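Local atomic coordinates of aldehyde dehydrogenase (Anabaena variabilis, PDB entry 4H7N), a protein that probably oxidises aldehydes to carboxylic acids with NAD+ as the electron acceptor. Residues Ile23-Pro27 and Arg28-Gln32; Pro135-Pro139 and Leu140-Met144. All coordinates share one frame; numbering follows the deposited sequence.

Interaction 1 of 2, residues Ile23-Pro27 and Arg28-Gln32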
loop_
_atom_site.group_PDB
_atom_site.type_symbol
_atom_site.label_atom_id
_atom_site.label_comp_id
_atom_site.label_asym_id
_atom_site.label_seq_id
_atom_site.Cartn_x
_atom_site.Cartn_y
_atom_site.Cartn_z
ATOM N N ILE A 23 29.300 -14.676 -4.134
ATOM C CA ILE A 23 28.966 -15.298 -5.389
ATOM C C ILE A 23 27.497 -15.106 -5.757
ATOM O O ILE A 23 26.682 -15.857 -5.342
ATOM C CB ILE A 23 29.181 -16.834 -5.335
ATOM C CG1 ILE A 23 30.489 -17.174 -4.660
ATOM C CG2 ILE A 23 29.159 -17.460 -6.731
ATOM C CD1 ILE A 23 31.658 -16.705 -5.423
ATOM N N PRO A 24 27.186 -14.144 -6.614
ATOM C CA PRO A 24 25.773 -13.911 -6.844
ATOM C C PRO A 24 25.148 -14.987 -7.707
ATOM O O PRO A 24 25.770 -15.490 -8.624
ATOM C CB PRO A 24 25.719 -12.537 -7.510
ATOM C CG PRO A 24 27.108 -12.171 -7.867
ATOM C CD PRO A 24 28.058 -13.152 -7.249
ATOM N N PRO A 25 23.908 -15.376 -7.401
ATOM C CA PRO A 25 23.331 -16.422 -8.258
ATOM C C PRO A 25 22.850 -15.838 -9.567
ATOM O O PRO A 25 22.179 -14.799 -9.553
ATOM C CB PRO A 25 22.131 -16.908 -7.433
ATOM C CG PRO A 25 21.761 -15.744 -6.583
ATOM C CD PRO A 25 22.983 -14.921 -6.366
ATOM N N PRO A 26 23.136 -16.509 -10.690
ATOM C CA PRO A 26 22.522 -16.122 -11.984
ATOM C C PRO A 26 20.995 -16.213 -11.993
ATOM O O PRO A 26 20.423 -16.971 -11.203
ATOM C CB PRO A 26 23.057 -17.167 -12.961
ATOM C CG PRO A 26 24.222 -17.812 -12.256
ATOM C CD PRO A 26 23.968 -17.722 -10.798
ATOM N N PRO A 27 20.333 -15.484 -12.917
ATOM C CA PRO A 27 18.860 -15.501 -12.932
ATOM C C PRO A 27 18.261 -16.906 -12.778
ATOM O O PRO A 27 17.348 -17.077 -11.994
ATOM C CB PRO A 27 18.523 -14.874 -14.297
ATOM C CG PRO A 27 19.654 -13.909 -14.505
ATOM C CD PRO A 27 20.880 -14.572 -13.943
ATOM N N ARG A 28 18.817 -17.887 -13.477
ATOM C CA ARG A 28 18.312 -19.281 -13.455
ATOM C C ARG A 28 18.412 -19.945 -12.048
ATOM O O ARG A 28 17.463 -20.540 -11.543
ATOM C CB ARG A 28 19.066 -20.112 -14.508
ATOM C CG ARG A 28 18.286 -21.270 -15.104
ATOM C CD ARG A 28 18.891 -21.724 -16.439
ATOM N NE ARG A 28 18.061 -22.729 -17.112
ATOM C CZ ARG A 28 18.022 -24.029 -16.805
ATOM N NH1 ARG A 28 18.766 -24.534 -15.818
ATOM N NH2 ARG A 28 17.225 -24.841 -17.493
ATOM N N LEU A 29 19.547 -19.811 -11.414
ATOM C CA LEU A 29 19.712 -20.281 -10.036
ATOM C C LEU A 29 18.885 -19.507 -8.992
ATOM O O LEU A 29 18.407 -20.071 -8.013
ATOM C CB LEU A 29 21.178 -20.175 -9.638
ATOM C CG LEU A 29 21.525 -20.552 -8.191
ATOM C CD1 LEU A 29 21.005 -21.952 -7.935
ATOM C CD2 LEU A 29 23.036 -20.473 -7.961
ATOM N N LEU A 30 18.786 -18.195 -9.142
ATOM C CA LEU A 30 17.978 -17.431 -8.233
ATOM C C LEU A 30 16.511 -17.885 -8.272
ATOM O O LEU A 30 15.859 -18.075 -7.228
ATOM C CB LEU A 30 18.106 -15.953 -8.562
ATOM C CG LEU A 30 17.387 -15.068 -7.573
ATOM C CD1 LEU A 30 17.803 -15.341 -6.125
ATOM C CD2 LEU A 30 17.694 -13.638 -7.969
ATOM N N ALA A 31 16.007 -18.111 -9.472
ATOM C CA ALA A 31 14.613 -18.560 -9.681
ATOM C C ALA A 31 14.365 -19.912 -9.013
ATOM O O ALA A 31 13.315 -20.184 -8.447
ATOM C CB ALA A 31 14.336 -18.677 -11.181
ATOM N N GLN A 32 15.338 -20.771 -9.137
ATOM C CA GLN A 32 15.324 -22.067 -8.487
ATOM C C GLN A 32 15.231 -21.948 -6.992
ATOM O O GLN A 32 14.411 -22.606 -6.392
ATOM C CB GLN A 32 16.589 -22.820 -8.905
ATOM C CG GLN A 32 16.787 -24.251 -8.439
ATOM C CD GLN A 32 18.102 -24.807 -9.002
ATOM O OE1 GLN A 32 18.301 -24.809 -10.227
ATOM N NE2 GLN A 32 19.020 -25.226 -8.115
#

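Interaction 2 of 2, residues Pro135-Pro139 and Leu140-Met144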
loop_
_atom_site.group_PDB
_atom_site.type_symbol
_atom_site.label_atom_id
_atom_site.label_comp_id
_atom_site.label_asym_id
_atom_site.label_seq_id
_atom_site.Cartn_x
_atom_site.Cartn_y
_atom_site.Cartn_z
ATOM N N PRO A 135 20.308 -2.264 2.960
ATOM C CA PRO A 135 21.497 -1.441 2.740
ATOM C C PRO A 135 22.634 -1.805 3.659
ATOM O O PRO A 135 22.479 -2.621 4.573
ATOM C CB PRO A 135 21.001 -0.030 3.035
ATOM C CG PRO A 135 19.977 -0.233 4.127
ATOM C CD PRO A 135 19.367 -1.604 3.888
ATOM N N TRP A 136 23.789 -1.193 3.391
ATOM C CA TRP A 136 25.042 -1.524 4.083
ATOM C C TRP A 136 25.281 -0.795 5.419
ATOM O O TRP A 136 26.216 -1.150 6.127
ATOM C CB TRP A 136 26.242 -1.271 3.148
ATOM C CG TRP A 136 26.219 0.032 2.470
ATOM C CD1 TRP A 136 25.806 0.290 1.205
ATOM C CD2 TRP A 136 26.598 1.284 3.038
ATOM N NE1 TRP A 136 25.906 1.621 0.947
ATOM C CE2 TRP A 136 26.383 2.259 2.068
ATOM C CE3 TRP A 136 27.096 1.672 4.294
ATOM C CZ2 TRP A 136 26.667 3.607 2.285
ATOM C CZ3 TRP A 136 27.379 3.020 4.510
ATOM C CH2 TRP A 136 27.175 3.971 3.507
ATOM N N ASN A 137 24.476 0.206 5.787
ATOM C CA ASN A 137 24.814 1.062 6.926
ATOM C C ASN A 137 24.494 0.519 8.342
ATOM O O ASN A 137 25.272 0.739 9.296
ATOM C CB ASN A 137 24.260 2.447 6.740
ATOM C CG ASN A 137 22.762 2.440 6.678
ATOM O OD1 ASN A 137 22.179 1.764 5.835
ATOM N ND2 ASN A 137 22.132 3.130 7.590
ATOM N N PHE A 138 23.424 -0.260 8.435
ATOM C CA PHE A 138 23.109 -1.072 9.597
ATOM C C PHE A 138 22.738 -2.420 9.011
ATOM O O PHE A 138 21.571 -2.761 8.833
ATOM C CB PHE A 138 21.946 -0.506 10.421
ATOM C CG PHE A 138 22.220 0.828 11.085
ATOM C CD1 PHE A 138 22.912 0.900 12.271
ATOM C CD2 PHE A 138 21.646 2.010 10.579
ATOM C CE1 PHE A 138 23.122 2.110 12.901
ATOM C CE2 PHE A 138 21.846 3.222 11.225
ATOM C CZ PHE A 138 22.596 3.262 12.384
ATOM N N PRO A 139 23.732 -3.167 8.630
ATOM C CA PRO A 139 23.464 -4.321 7.794
ATOM C C PRO A 139 22.555 -5.347 8.466
ATOM O O PRO A 139 21.672 -5.886 7.803
ATOM C CB PRO A 139 24.834 -4.927 7.536
ATOM C CG PRO A 139 25.798 -4.097 8.227
ATOM C CD PRO A 139 25.137 -3.014 9.003
ATOM N N LEU A 140 22.758 -5.595 9.763
ATOM C CA LEU A 140 21.971 -6.588 10.453
ATOM C C LEU A 140 20.573 -6.088 10.674
ATOM O O LEU A 140 19.596 -6.711 10.208
ATOM C CB LEU A 140 22.618 -7.005 11.778
ATOM C CG LEU A 140 21.773 -7.933 12.619
ATOM C CD1 LEU A 140 21.628 -9.284 11.940
ATOM C CD2 LEU A 140 22.344 -8.088 14.033
ATOM N N THR A 141 20.424 -4.939 11.306
ATOM C CA THR A 141 19.063 -4.543 11.694
ATOM C C THR A 141 18.208 -4.258 10.471
ATOM O O THR A 141 17.015 -4.605 10.467
ATOM C CB THR A 141 19.017 -3.367 12.666
ATOM O OG1 THR A 141 19.889 -2.375 12.199
ATOM C CG2 THR A 141 19.534 -3.766 14.084
ATOM N N LEU A 142 18.777 -3.634 9.450
ATOM C CA LEU A 142 17.968 -3.324 8.279
ATOM C C LEU A 142 17.702 -4.531 7.347
ATOM O O LEU A 142 16.789 -4.475 6.554
ATOM C CB LEU A 142 18.538 -2.091 7.541
ATOM C CG LEU A 142 18.490 -0.816 8.415
ATOM C CD1 LEU A 142 19.077 0.425 7.765
ATOM C CD2 LEU A 142 17.076 -0.449 8.869
ATOM N N SER A 143 18.496 -5.610 7.431
ATOM C CA SER A 143 18.174 -6.825 6.732
ATOM C C SER A 143 16.999 -7.545 7.407
ATOM O O SER A 143 16.293 -8.317 6.744
ATOM C CB SER A 143 19.375 -7.772 6.621
ATOM O OG SER A 143 19.755 -8.307 7.879
HETATM N N MSE A 144 16.784 -7.265 8.692
HETATM C CA MSE A 144 15.860 -8.043 9.493
HETATM C C MSE A 144 14.608 -7.317 9.895
HETATM O O MSE A 144 13.670 -7.939 10.361
HETATM C CB MSE A 144 16.599 -8.484 10.770
HETATM C CG MSE A 144 17.670 -9.533 10.464
HETATM SE SE MSE A 144 16.924 -11.245 9.841
HETATM C CE MSE A 144 17.606 -11.275 8.075
#

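Interaction 1 of 2, residues Ile23-Pro27 and Arg28-Gln32
P25 and L29 make the nearest apolar approach in this helix start: the proline CB lies 3.7 Å from L29 CD2. The same ring meets L30 with its outer carbon, CG standing 4.0 Å from L30 CD1 as the two side chains slant across each other. P26 adds CD, 3.9 Å from L29 CB. In L29, CG is anti to the backbone N (chi1 177°) and lies 3.8 Å from P25 CB, and chi2 of 55° puts CD2 beside the same carbon.

The polar part is backbone only. P26 is the N-cap residue of helix 27-46, and its O accepts from L30 N at 2.9 Å in a nearly straight bond (172° at the hydrogen). One residue on, P27 O takes A31 N at 3.0 Å.

Outside the segments, T195 of helix 193-200 touches P25, and N198 of that helix touches P27 and L30. Proline has no amide hydrogen to give, and P27 sits in the first turn of the helix, where no backbone acceptor precedes it within the helix. P27 therefore begins the helix without costing it a hydrogen bond, while the rings of P25 and P26 supply apolar surface against L29 and L30.

Interaction 2 of 2, residues Pro135-Pro139 and Leu140-Met144
The F138 ring meets L142 at its edge, where L142 CD1 lies near the ring plane, 4.1 Å from F138 CD2. T141 OG1 comes to the same residue obliquely, 3.3 Å from F138 CB, the two side chains running side by side in the same direction. E87 of helix 82-106 also touches F138. The flat amide of N137 reaches L142 CD1 through OD1, while its ND2 is bonded to the backbone O of Q264.

L142 has CG anti to its carbonyl carbon (chi1 -63°), and from there its extended branch carries CD1 back among P135, N137 and F138. The ring of P135 crosses this side chain at about a right angle, with CD 3.8 Å from L142 CB.

Two backbone bonds close the first turn. F138 O accepts from L142 N at 3.0 Å, and P139 O accepts from S143 N at 3.2 Å, the latter bent to 140° and reached from above the carbonyl plane. S143 folds its hydroxyl back onto the helix, OG donating to L140 O at 2.8 Å. An alanine in place of S143 would probably leave L140 O without its hydroxyl donor, relying more on the weak backbone bonds from S143 N and M144 N.

W136-P139 match the Trp-Asn-Phe-Pro segment of this family, whose asparagine, as in relatives, probably lies by the catalytic site. The turn follows strand 118-134 and opens helix 139-144, in a strand-loop-helix connection. E87 accepts from T141 N, F91 of helix 82-106 packs on L140, and L74 of helix 67-78 touches P139 and L140.

How the interactions relate
Both interactions are helix starts in which a proline-containing segment leaves a strand and turns into a helix, with backbone carbonyls of the incoming residues accepting from amides four residues ahead. They follow one another along the chain without touching: their centres are about 22 Å apart and their nearest atoms about 15 Å. Interaction 1 lies peripherally, its centre about 26 Å from that of the chain and away from the predicted active site. Interaction 2 is central, its centre about 7 Å from that of the chain, and the L142 side chain is about 7 Å from that of E232, the predicted active-site residue, which places the L142 end of this turn near that site.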